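Local coordinates for methylmalonyl-CoA carboxyltransferase 12S subunit (Propionibacterium freudenreichii, PDB 1ON3), which transfers the carboxyl group of methylmalonyl-CoA to the biotin of the 1.3S subunit, as the hexameric core of transcarboxylase, at residues F73-A78 with R143-I148; D190-T195 with N233-A238; K402-L407 with D426-W431. One frame throughout, in Å; residues are numbered along the deposited sequence.

Interaction 1: residues F73-A78 with R143-I148; sequences FGMDKA and RIQEGI. With MCA (methylmalonyl-coenzyme A), chain T.
Gln-145 and Arg-143 face Phe-73 and Met-75 beside the adenine of methylmalonyl-CoA. Residues 144-146 form a 3-10 turn that leads into helix 147-164 of the N-terminal crotonase-like domain. Residues 73-78 lie in the loop between strands 60-62 and 85-92. No direct hydrogen bond joins the two segments.

The side chain of Gln-145 lies between the loop and the ligand. Its CB rests on the Met-75 thioether, 3.9 Å from Met-75 CG, and the two chains cross at about a right angle. CG comes next and lies 3.7 Å from the carbonyl O of Phe-73. The chain then bends sharply at chi2 (94°), which turns the amide away from Phe-73 and toward the adenine. CD is 4.2 Å from MCA C2. NE2 reaches 3.3 Å from MCA C2, a close approach without a hydrogen bond. OE1 accepts from a water at 3.0 Å. The same water makes a weak bond to Phe-73 O, so it bridges the segments.

Met-75 is bent at chi2 and chi3, which brings its CE to 3.6 Å from Arg-143 NH1. This methyl comes obliquely to the guanidinium and also touches Arg-143 CD and Glu-146 OE2. Arg-143 and Glu-146 form a salt bridge whose hydrogen bond is weak. Asp-83 forms a second salt bridge with Arg-143 NH1, and Ser-110 bonds Arg-143 NE, so the guanidinium has several polar partners. Thr-70 also bonds Glu-146 OE2.

Phe-73 turns its ring edge to Gln-145 O. Its ring also meets Phe-449 and Tyr-470 of the second subunit, so the loop takes part in the subunit interface. The adenine is read by the backbone next to Gln-145: Ile-144 N donates to MCA N1 at 3.0 Å, in a nearly straight bond (171°).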
loop_
_atom_site.group_PDB
_atom_site.type_symbol
_atom_site.label_atom_id
_atom_site.label_comp_id
_atom_site.label_asym_id
_atom_site.label_seq_id
_atom_site.Cartn_x
_atom_site.Cartn_y
_atom_site.Cartn_z
ATOM N N PHE E 73 -12.320 22.227 -45.503
ATOM C CA PHE E 73 -13.254 23.343 -45.551
ATOM C C PHE E 73 -12.687 24.706 -45.147
ATOM O O PHE E 73 -13.250 25.411 -44.305
ATOM C CB PHE E 73 -14.495 22.988 -44.724
ATOM C CG PHE E 73 -15.182 21.724 -45.191
ATOM C CD1 PHE E 73 -15.774 21.664 -46.451
ATOM C CD2 PHE E 73 -15.185 20.578 -44.400
ATOM C CE1 PHE E 73 -16.358 20.484 -46.918
ATOM C CE2 PHE E 73 -15.764 19.391 -44.856
ATOM C CZ PHE E 73 -16.352 19.343 -46.119
ATOM N N GLY E 74 -11.560 25.059 -45.755
ATOM C CA GLY E 74 -10.943 26.346 -45.506
ATOM C C GLY E 74 -10.009 26.450 -44.321
ATOM O O GLY E 74 -9.398 27.496 -44.114
ATOM N N MET E 75 -9.875 25.384 -43.541
ATOM C CA MET E 75 -8.996 25.459 -42.388
ATOM C C MET E 75 -7.537 25.580 -42.794
ATOM O O MET E 75 -6.714 26.096 -42.034
ATOM C CB MET E 75 -9.213 24.248 -41.479
ATOM C CG MET E 75 -10.587 24.225 -40.825
ATOM S SD MET E 75 -11.002 25.737 -39.917
ATOM C CE MET E 75 -9.621 25.813 -38.722
ATOM N N ASP E 76 -7.218 25.132 -44.008
ATOM C CA ASP E 76 -5.844 25.187 -44.504
ATOM C C ASP E 76 -5.343 26.611 -44.692
ATOM O O ASP E 76 -4.142 26.875 -44.594
ATOM C CB ASP E 76 -5.718 24.420 -45.825
ATOM C CG ASP E 76 -6.677 24.917 -46.899
ATOM O OD1 ASP E 76 -6.459 24.558 -48.075
ATOM O OD2 ASP E 76 -7.646 25.646 -46.582
ATOM N N LYS E 77 -6.262 27.531 -44.948
ATOM C CA LYS E 77 -5.905 28.929 -45.151
ATOM C C LYS E 77 -6.255 29.792 -43.940
ATOM O O LYS E 77 -5.798 30.928 -43.828
ATOM C CB LYS E 77 -6.633 29.467 -46.391
ATOM C CG LYS E 77 -8.162 29.311 -46.329
ATOM C CD LYS E 77 -8.792 30.234 -45.271
ATOM C CE LYS E 77 -10.259 29.927 -45.014
ATOM N NZ LYS E 77 -10.786 30.718 -43.861
ATOM N N ALA E 78 -7.071 29.257 -43.036
ATOM C CA ALA E 78 -7.492 30.023 -41.875
ATOM C C ALA E 78 -6.386 30.354 -40.881
ATOM O O ALA E 78 -5.515 29.528 -40.593
ATOM C CB ALA E 78 -8.633 29.300 -41.162
ATOM N N ARG E 143 -15.878 22.975 -33.423
ATOM C CA ARG E 143 -15.643 23.655 -34.698
ATOM C C ARG E 143 -16.137 22.751 -35.824
ATOM O O ARG E 143 -15.525 21.726 -36.144
ATOM C CB ARG E 143 -14.161 23.956 -34.877
ATOM C CG ARG E 143 -13.856 24.886 -36.059
ATOM C CD ARG E 143 -12.380 25.265 -36.075
ATOM N NE ARG E 143 -11.987 26.068 -34.916
ATOM C CZ ARG E 143 -10.728 26.229 -34.513
ATOM N NH1 ARG E 143 -9.733 25.635 -35.166
ATOM N NH2 ARG E 143 -10.453 27.012 -33.477
ATOM N N ILE E 144 -17.246 23.154 -36.431
ATOM C CA ILE E 144 -17.891 22.375 -37.480
ATOM C C ILE E 144 -17.064 21.993 -38.709
ATOM O O ILE E 144 -17.263 20.908 -39.271
ATOM C CB ILE E 144 -19.201 23.077 -37.915
ATOM C CG1 ILE E 144 -20.206 23.055 -36.747
ATOM C CG2 ILE E 144 -19.796 22.382 -39.110
ATOM C CD1 ILE E 144 -21.464 23.927 -36.970
ATOM N N GLN E 145 -16.150 22.867 -39.128
ATOM C CA GLN E 145 -15.304 22.579 -40.288
ATOM C C GLN E 145 -14.357 21.401 -40.026
ATOM O O GLN E 145 -13.859 20.778 -40.969
ATOM C CB GLN E 145 -14.451 23.799 -40.671
ATOM C CG GLN E 145 -15.210 25.010 -41.222
ATOM C CD GLN E 145 -15.554 26.041 -40.153
ATOM O OE1 GLN E 145 -15.723 27.228 -40.451
ATOM N NE2 GLN E 145 -15.667 25.596 -38.910
ATOM N N GLU E 146 -14.100 21.106 -38.751
ATOM C CA GLU E 146 -13.188 20.019 -38.388
ATOM C C GLU E 146 -13.858 18.661 -38.158
ATOM O O GLU E 146 -13.211 17.703 -37.731
ATOM C CB GLU E 146 -12.350 20.425 -37.160
ATOM C CG GLU E 146 -11.460 21.629 -37.430
ATOM C CD GLU E 146 -10.566 21.991 -36.268
ATOM O OE1 GLU E 146 -10.746 21.407 -35.178
ATOM O OE2 GLU E 146 -9.685 22.864 -36.447
ATOM N N GLY E 147 -15.154 18.595 -38.437
ATOM C CA GLY E 147 -15.898 17.353 -38.327
ATOM C C GLY E 147 -15.580 16.462 -37.143
ATOM O O GLY E 147 -15.623 16.914 -35.993
ATOM N N ILE E 148 -15.254 15.198 -37.408
ATOM C CA ILE E 148 -14.973 14.281 -36.303
ATOM C C ILE E 148 -13.702 14.604 -35.524
ATOM O O ILE E 148 -13.486 14.058 -34.449
ATOM C CB ILE E 148 -14.951 12.800 -36.760
ATOM C CG1 ILE E 148 -13.759 12.524 -37.677
ATOM C CG2 ILE E 148 -16.263 12.461 -37.461
ATOM C CD1 ILE E 148 -13.639 11.049 -38.058
HETATM C C8 MCA T . -20.062 29.763 -34.355
HETATM N N9 MCA T . -19.188 29.907 -35.437
HETATM C C4 MCA T . -18.762 28.618 -35.708
HETATM C C5 MCA T . -19.416 27.796 -34.760
HETATM N N7 MCA T . -20.228 28.539 -33.923
HETATM N N3 MCA T . -17.874 28.190 -36.696
HETATM C C2 MCA T . -17.680 26.826 -36.671
HETATM N N1 MCA T . -18.258 25.932 -35.800
HETATM C C6 MCA T . -19.138 26.384 -34.820
HETATM N N6 MCA T . -19.672 25.480 -33.992
HETATM C "C1'" MCA T . -18.773 31.000 -36.135
HETATM C "C2'" MCA T . -19.947 31.550 -36.951
HETATM O "O2'" MCA T . -20.061 30.894 -38.183
HETATM C "C3'" MCA T . -19.611 33.019 -37.004
HETATM O "O3'" MCA T . -18.772 33.271 -38.119
HETATM C "C4'" MCA T . -18.911 33.342 -35.671
HETATM O "O4'" MCA T . -18.397 32.031 -35.220
HETATM C "C5'" MCA T . -19.800 33.870 -34.475
HETATM O "O5'" MCA T . -20.943 33.900 -34.859
HETATM P P1 MCA T . -22.164 34.531 -35.051
HETATM O O11 MCA T . -23.100 33.782 -35.711
HETATM O O12 MCA T . -21.611 35.566 -35.689
HETATM O O6 MCA T . -22.964 34.898 -33.669
HETATM P P2 MCA T . -23.736 35.099 -32.603
HETATM O O21 MCA T . -24.657 35.626 -33.494
HETATM O O22 MCA T . -23.226 35.705 -31.439
HETATM O O7 MCA T . -24.270 33.628 -32.256
HETATM C CPB MCA T . -23.567 32.696 -31.972
HETATM C CPA MCA T . -23.996 31.268 -31.687
HETATM C CP7 MCA T . -24.091 30.851 -33.172
HETATM C CP9 MCA T . -25.239 31.174 -30.770
HETATM C CP8 MCA T . -22.822 30.569 -30.955
HETATM O OP3 MCA T . -23.026 30.970 -33.801
HETATM C CP6 MCA T . -24.466 29.535 -33.551
HETATM O OP2 MCA T . -25.577 29.077 -33.094
HETATM N NP2 MCA T . -23.573 28.729 -34.408
HETATM C CP5 MCA T . -23.652 27.327 -34.168
HETATM C CP4 MCA T . -23.908 26.327 -33.177
HETATM C CP3 MCA T . -23.706 24.896 -33.325
HETATM O OP1 MCA T . -24.378 24.537 -34.448
HETATM N NP1 MCA T . -23.014 23.830 -32.590
HETATM C CP2 MCA T . -23.155 22.561 -33.247
HETATM C CP1 MCA T . -22.285 21.619 -32.528
HETATM P P3 MCA T . -18.106 34.519 -38.961
HETATM O O31 MCA T . -19.485 34.891 -39.412
HETATM O O32 MCA T . -17.280 33.931 -40.068
HETATM O O33 MCA T . -17.462 35.663 -38.219
HETATM S S MCA T . -22.259 20.175 -33.039
HETATM C CS1 MCA T . -21.233 20.045 -31.771
HETATM O OS1 MCA T . -20.780 20.844 -30.903
HETATM C CS2 MCA T . -21.640 18.964 -30.973
HETATM C CS3 MCA T . -20.763 17.988 -30.793
HETATM C CS4 MCA T . -22.874 18.594 -30.099
HETATM O OS4 MCA T . -23.177 17.423 -29.863
HETATM O OS5 MCA T . -23.513 19.550 -29.680
HETATM O O HOH W 1 -15.418 27.947 -43.365
#

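Interaction 2: residues D190-T195 with N233-A238; sequences DFIIMT and NIHFVA
Backbone hydrogen bonds carry much of the contact between Ile-192 to Met-194 and His-235 to Ala-238. Ile-192 O accepts from two donors in its carbonyl plane, His-235 N at 2.9 Å and Phe-236 N at 3.2 Å. Met-194 N donates to Phe-236 O, and Ala-238 N to Met-194 O.

One side chain joins this polar set. His-235 ND1 accepts from Ile-192 N at 2.9 Å, with the donor tilted 34° out of the ring plane. NE2 bonds Glu-352, so both ring nitrogens are used.

Strands 191-195 and 236-238 run parallel at one edge of the N-terminal domain sheet, with 236-238 outermost within this chain. A mostly helical beta-alpha-beta crossover connects them.

Aromatic contacts follow. Phe-191 points its ring edge at the face of His-235 in a T-shaped pair, with planes at 74°. Phe-191 CA also makes a CH-pi contact over a face of the imidazole, 3.9 Å from its centroid.

Apolar contacts lie on both faces of the sheet. Ile-193 CG1 meets Phe-236 CD1 on one. On the other, Met-194 CB touches Ile-234 CD1. Ile-234 holds CG2 beside its backbone N, anti to its carbonyl carbon, which presses this methyl tightly against Ile-192 CG2, at 3.5 Å.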
loop_
_atom_site.group_PDB
_atom_site.type_symbol
_atom_site.label_atom_id
_atom_site.label_comp_id
_atom_site.label_asym_id
_atom_site.label_seq_id
_atom_site.Cartn_x
_atom_site.Cartn_y
_atom_site.Cartn_z
ATOM N N ASP E 190 -16.838 21.227 -11.083
ATOM C CA ASP E 190 -17.579 21.246 -9.817
ATOM C C ASP E 190 -18.603 22.356 -9.662
ATOM O O ASP E 190 -19.688 22.124 -9.120
ATOM C CB ASP E 190 -16.606 21.294 -8.653
ATOM C CG ASP E 190 -15.660 20.123 -8.661
ATOM O OD1 ASP E 190 -14.440 20.358 -8.707
ATOM O OD2 ASP E 190 -16.143 18.970 -8.638
ATOM N N PHE E 191 -18.249 23.560 -10.108
ATOM C CA PHE E 191 -19.136 24.707 -10.010
ATOM C C PHE E 191 -19.241 25.482 -11.300
ATOM O O PHE E 191 -18.230 25.747 -11.948
ATOM C CB PHE E 191 -18.661 25.681 -8.934
ATOM C CG PHE E 191 -18.621 25.084 -7.566
ATOM C CD1 PHE E 191 -17.452 24.516 -7.073
ATOM C CD2 PHE E 191 -19.767 25.038 -6.796
ATOM C CE1 PHE E 191 -17.430 23.900 -5.811
ATOM C CE2 PHE E 191 -19.758 24.428 -5.546
ATOM C CZ PHE E 191 -18.586 23.859 -5.055
ATOM N N ILE E 192 -20.468 25.846 -11.667
ATOM C CA ILE E 192 -20.677 26.656 -12.862
ATOM C C ILE E 192 -21.152 28.054 -12.474
ATOM O O ILE E 192 -22.168 28.187 -11.788
ATOM C CB ILE E 192 -21.748 26.064 -13.802
ATOM C CG1 ILE E 192 -21.299 24.697 -14.323
ATOM C CG2 ILE E 192 -21.983 27.033 -14.972
ATOM C CD1 ILE E 192 -22.383 23.978 -15.146
ATOM N N ILE E 193 -20.402 29.079 -12.893
ATOM C CA ILE E 193 -20.761 30.480 -12.660
ATOM C C ILE E 193 -21.159 30.949 -14.048
ATOM O O ILE E 193 -20.369 30.837 -14.978
ATOM C CB ILE E 193 -19.564 31.341 -12.206
ATOM C CG1 ILE E 193 -19.053 30.853 -10.849
ATOM C CG2 ILE E 193 -19.990 32.797 -12.078
ATOM C CD1 ILE E 193 -17.634 31.328 -10.557
ATOM N N MET E 194 -22.374 31.467 -14.180
ATOM C CA MET E 194 -22.891 31.906 -15.469
ATOM C C MET E 194 -23.290 33.379 -15.435
ATOM O O MET E 194 -24.039 33.792 -14.550
ATOM C CB MET E 194 -24.104 31.037 -15.805
ATOM C CG MET E 194 -24.455 30.945 -17.246
ATOM S SD MET E 194 -25.694 29.662 -17.548
ATOM C CE MET E 194 -26.263 30.274 -19.148
ATOM N N THR E 195 -22.807 34.177 -16.393
ATOM C CA THR E 195 -23.160 35.598 -16.421
ATOM C C THR E 195 -24.500 35.786 -17.125
ATOM O O THR E 195 -24.994 34.870 -17.795
ATOM C CB THR E 195 -22.130 36.442 -17.183
ATOM O OG1 THR E 195 -22.252 36.172 -18.585
ATOM C CG2 THR E 195 -20.717 36.127 -16.711
ATOM N N ASN E 233 -28.878 23.321 -13.256
ATOM C CA ASN E 233 -27.544 23.090 -13.837
ATOM C C ASN E 233 -26.390 23.953 -13.329
ATOM O O ASN E 233 -25.231 23.582 -13.527
ATOM C CB ASN E 233 -27.555 23.320 -15.350
ATOM C CG ASN E 233 -28.376 22.304 -16.124
ATOM O OD1 ASN E 233 -29.033 22.659 -17.114
ATOM N ND2 ASN E 233 -28.326 21.052 -15.714
ATOM N N ILE E 234 -26.676 25.103 -12.725
ATOM C CA ILE E 234 -25.583 25.987 -12.323
ATOM C C ILE E 234 -25.570 26.390 -10.869
ATOM O O ILE E 234 -26.562 26.246 -10.157
ATOM C CB ILE E 234 -25.536 27.262 -13.193
ATOM C CG1 ILE E 234 -26.791 28.116 -12.942
ATOM C CG2 ILE E 234 -25.434 26.865 -14.674
ATOM C CD1 ILE E 234 -26.751 29.484 -13.612
ATOM N N HIS E 235 -24.446 26.950 -10.442
ATOM C CA HIS E 235 -24.284 27.280 -9.035
ATOM C C HIS E 235 -24.302 28.727 -8.626
ATOM O O HIS E 235 -24.616 29.029 -7.471
ATOM C CB HIS E 235 -23.008 26.608 -8.528
ATOM C CG HIS E 235 -22.946 25.149 -8.852
ATOM N ND1 HIS E 235 -22.651 24.681 -10.115
ATOM C CD2 HIS E 235 -23.222 24.054 -8.101
ATOM C CE1 HIS E 235 -22.749 23.364 -10.128
ATOM N NE2 HIS E 235 -23.097 22.959 -8.918
ATOM N N PHE E 236 -23.961 29.615 -9.556
ATOM C CA PHE E 236 -23.950 31.039 -9.285
ATOM C C PHE E 236 -24.370 31.829 -10.505
ATOM O O PHE E 236 -23.976 31.493 -11.631
ATOM C CB PHE E 236 -22.538 31.523 -8.879
ATOM C CG PHE E 236 -21.962 30.795 -7.694
ATOM C CD1 PHE E 236 -21.200 29.654 -7.870
ATOM C CD2 PHE E 236 -22.233 31.227 -6.399
ATOM C CE1 PHE E 236 -20.711 28.936 -6.767
ATOM C CE2 PHE E 236 -21.756 30.523 -5.298
ATOM C CZ PHE E 236 -20.996 29.377 -5.484
ATOM N N VAL E 237 -25.177 32.862 -10.283
ATOM C CA VAL E 237 -25.568 33.748 -11.368
ATOM C C VAL E 237 -24.783 35.015 -11.118
ATOM O O VAL E 237 -24.759 35.512 -9.997
ATOM C CB VAL E 237 -27.074 34.087 -11.371
ATOM C CG1 VAL E 237 -27.357 35.188 -12.387
ATOM C CG2 VAL E 237 -27.874 32.865 -11.743
ATOM N N ALA E 238 -24.122 35.517 -12.161
ATOM C CA ALA E 238 -23.323 36.727 -12.070
ATOM C C ALA E 238 -23.863 37.768 -13.053
ATOM O O ALA E 238 -24.231 37.436 -14.178
ATOM C CB ALA E 238 -21.874 36.408 -12.399
#

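Interaction 3: residues K402-L407 with D426-W431; sequences KITVVL and DAVYAW
The indole of Trp-431 carries Leu-407 CD2 on one face. The methyl sits over the six-membered ring, 3.6 Å from its centroid and 15° off the normal, in a CH-pi contact. Strands 402-407 and 427-430 are parallel neighbours in the sheet of the C-terminal crotonase-like domain; Trp-431 follows directly after the second. Leu-407 and Trp-431 lie side by side and point the same way. Val-405 CG1 approaches the indole obliquely, 3.5 Å from Trp-431 NE1. That nitrogen also makes a weak hydrogen bond to Thr-495. The phenol ring of Tyr-429 is met at its edge. Ile-403 CG2 and Val-405 CG2 both lie near its plane, with Ile-403 CG2 4.2 Å from Tyr-429 CE1.

Side chains alternate between the two faces of the sheet. Ile-403, Val-405, Ala-427 and Tyr-429 share one face, where Ile-403, Val-405 and Tyr-429 pack on helix 495-505. Thr-404, Val-406, Val-428 and Ala-430 share the other. Within the first group, Ile-403 bends at chi2 (-65°), which swings CD1 across to 3.6 Å from Ala-427 CB.

From Thr-404 onward the backbone ladder is regular. Thr-404 N donates to Ala-427 O, and Tyr-429 N to Thr-404 O. Val-406 N donates to Tyr-429 O at 2.7 Å, nearly along the C=O axis. Trp-431 N closes the run on Val-406 O.

An alanine in place of Trp-431 is likely to leave Leu-407 CD2 without the ring it packs on, and to open a gap beside Val-405 CG1.

At the other end, Asp-426 N takes the place of Ala-427 N and donates to Lys-402 O at 2.7 Å. The Asp-426 carboxylate returns to the same residue and also forms a salt bridge with Lys-509. Asp-426 OD2 accepts from Lys-402 N at 2.9 Å through its anti lone pair.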
loop_
_atom_site.group_PDB
_atom_site.type_symbol
_atom_site.label_atom_id
_atom_site.label_comp_id
_atom_site.label_asym_id
_atom_site.label_seq_id
_atom_site.Cartn_x
_atom_site.Cartn_y
_atom_site.Cartn_z
ATOM N N LYS E 402 -18.786 15.607 10.368
ATOM C CA LYS E 402 -20.190 15.911 10.110
ATOM C C LYS E 402 -20.822 16.325 11.432
ATOM O O LYS E 402 -20.886 15.531 12.364
ATOM C CB LYS E 402 -20.889 14.680 9.522
ATOM C CG LYS E 402 -20.429 14.381 8.080
ATOM C CD LYS E 402 -21.026 13.087 7.514
ATOM C CE LYS E 402 -20.424 11.869 8.165
ATOM N NZ LYS E 402 -20.995 10.595 7.646
ATOM N N ILE E 403 -21.271 17.574 11.510
ATOM C CA ILE E 403 -21.871 18.110 12.734
ATOM C C ILE E 403 -23.293 18.561 12.447
ATOM O O ILE E 403 -23.537 19.351 11.529
ATOM C CB ILE E 403 -21.082 19.325 13.249
ATOM C CG1 ILE E 403 -19.591 18.987 13.327
ATOM C CG2 ILE E 403 -21.651 19.772 14.593
ATOM C CD1 ILE E 403 -19.244 17.919 14.335
ATOM N N THR E 404 -24.227 18.096 13.269
ATOM C CA THR E 404 -25.625 18.397 13.053
ATOM C C THR E 404 -26.330 19.044 14.251
ATOM O O THR E 404 -26.236 18.566 15.375
ATOM C CB THR E 404 -26.359 17.094 12.657
ATOM O OG1 THR E 404 -25.860 16.641 11.383
ATOM C CG2 THR E 404 -27.863 17.304 12.580
ATOM N N VAL E 405 -27.037 20.129 13.986
ATOM C CA VAL E 405 -27.776 20.845 15.014
ATOM C C VAL E 405 -29.253 20.795 14.639
ATOM O O VAL E 405 -29.651 21.253 13.560
ATOM C CB VAL E 405 -27.312 22.327 15.118
ATOM C CG1 VAL E 405 -28.099 23.053 16.209
ATOM C CG2 VAL E 405 -25.813 22.382 15.451
ATOM N N VAL E 406 -30.066 20.219 15.522
ATOM C CA VAL E 406 -31.497 20.130 15.256
ATOM C C VAL E 406 -32.205 21.329 15.880
ATOM O O VAL E 406 -32.286 21.434 17.104
ATOM C CB VAL E 406 -32.098 18.824 15.822
ATOM C CG1 VAL E 406 -33.584 18.757 15.487
ATOM C CG2 VAL E 406 -31.359 17.625 15.246
ATOM N N LEU E 407 -32.719 22.216 15.026
ATOM C CA LEU E 407 -33.408 23.432 15.457
ATOM C C LEU E 407 -34.848 23.185 15.861
ATOM O O LEU E 407 -35.303 23.686 16.892
ATOM C CB LEU E 407 -33.407 24.484 14.336
ATOM C CG LEU E 407 -32.067 24.823 13.664
ATOM C CD1 LEU E 407 -32.291 25.917 12.626
ATOM C CD2 LEU E 407 -31.046 25.283 14.694
ATOM N N ASP E 426 -20.733 13.127 13.570
ATOM C CA ASP E 426 -19.787 12.974 14.670
ATOM C C ASP E 426 -20.288 13.633 15.951
ATOM O O ASP E 426 -19.961 13.189 17.051
ATOM C CB ASP E 426 -18.439 13.555 14.275
ATOM C CG ASP E 426 -17.846 12.837 13.097
ATOM O OD1 ASP E 426 -17.442 11.671 13.255
ATOM O OD2 ASP E 426 -17.805 13.433 12.007
ATOM N N ALA E 427 -21.064 14.701 15.802
ATOM C CA ALA E 427 -21.635 15.396 16.954
ATOM C C ALA E 427 -23.026 15.874 16.570
ATOM O O ALA E 427 -23.221 16.413 15.478
ATOM C CB ALA E 427 -20.763 16.596 17.352
ATOM N N VAL E 428 -23.996 15.665 17.459
ATOM C CA VAL E 428 -25.355 16.102 17.182
ATOM C C VAL E 428 -25.904 16.869 18.386
ATOM O O VAL E 428 -25.801 16.398 19.521
ATOM C CB VAL E 428 -26.283 14.909 16.881
ATOM C CG1 VAL E 428 -27.648 15.410 16.513
ATOM C CG2 VAL E 428 -25.713 14.058 15.726
ATOM N N TYR E 429 -26.465 18.051 18.148
ATOM C CA TYR E 429 -27.029 18.827 19.253
ATOM C C TYR E 429 -28.479 19.161 18.981
ATOM O O TYR E 429 -28.863 19.401 17.836
ATOM C CB TYR E 429 -26.267 20.135 19.469
ATOM C CG TYR E 429 -24.792 19.949 19.630
ATOM C CD1 TYR E 429 -23.935 20.137 18.552
ATOM C CD2 TYR E 429 -24.250 19.502 20.837
ATOM C CE1 TYR E 429 -22.572 19.874 18.659
ATOM C CE2 TYR E 429 -22.873 19.232 20.955
ATOM C CZ TYR E 429 -22.048 19.420 19.851
ATOM O OH TYR E 429 -20.702 19.126 19.907
ATOM N N ALA E 430 -29.279 19.183 20.042
ATOM C CA ALA E 430 -30.689 19.519 19.924
ATOM C C ALA E 430 -30.983 20.835 20.646
ATOM O O ALA E 430 -30.526 21.044 21.775
ATOM C CB ALA E 430 -31.543 18.402 20.531
ATOM N N TRP E 431 -31.702 21.734 19.980
ATOM C CA TRP E 431 -32.106 22.980 20.617
ATOM C C TRP E 431 -33.273 22.510 21.475
ATOM O O TRP E 431 -33.758 21.394 21.285
ATOM C CB TRP E 431 -32.593 23.994 19.593
ATOM C CG TRP E 431 -31.492 24.833 18.993
ATOM C CD1 TRP E 431 -30.154 24.540 18.956
ATOM C CD2 TRP E 431 -31.645 26.092 18.342
ATOM N NE1 TRP E 431 -29.464 25.552 18.318
ATOM C CE2 TRP E 431 -30.358 26.516 17.932
ATOM C CE3 TRP E 431 -32.746 26.911 18.063
ATOM C CZ2 TRP E 431 -30.148 27.721 17.260
ATOM C CZ3 TRP E 431 -32.535 28.110 17.395
ATOM C CH2 TRP E 431 -31.239 28.504 17.000
#

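The three contacts follow one another along the chain, each closing before the next opens. Interactions 1 and 2 lie in the N-terminal domain, with centres about 31 Å apart. Interaction 2 joins the last two strands of its sheet. The centre of interaction 3 is about 30 Å from that of interaction 2, in the sheet of the C-terminal domain. The two sheets share a strand plan, consistent with domain duplication. Interactions 1 and 3 are about 59 Å apart between centres, on opposite sides of the chain's centre. Interaction 1 borders one CoA site. The chain a little after each strand of interaction 3, past strands 409-411 and 435-437, supplies Gly-412, Gly-413, Val-438 and Met-439 to another. One subunit thus contributes to two CoA pockets.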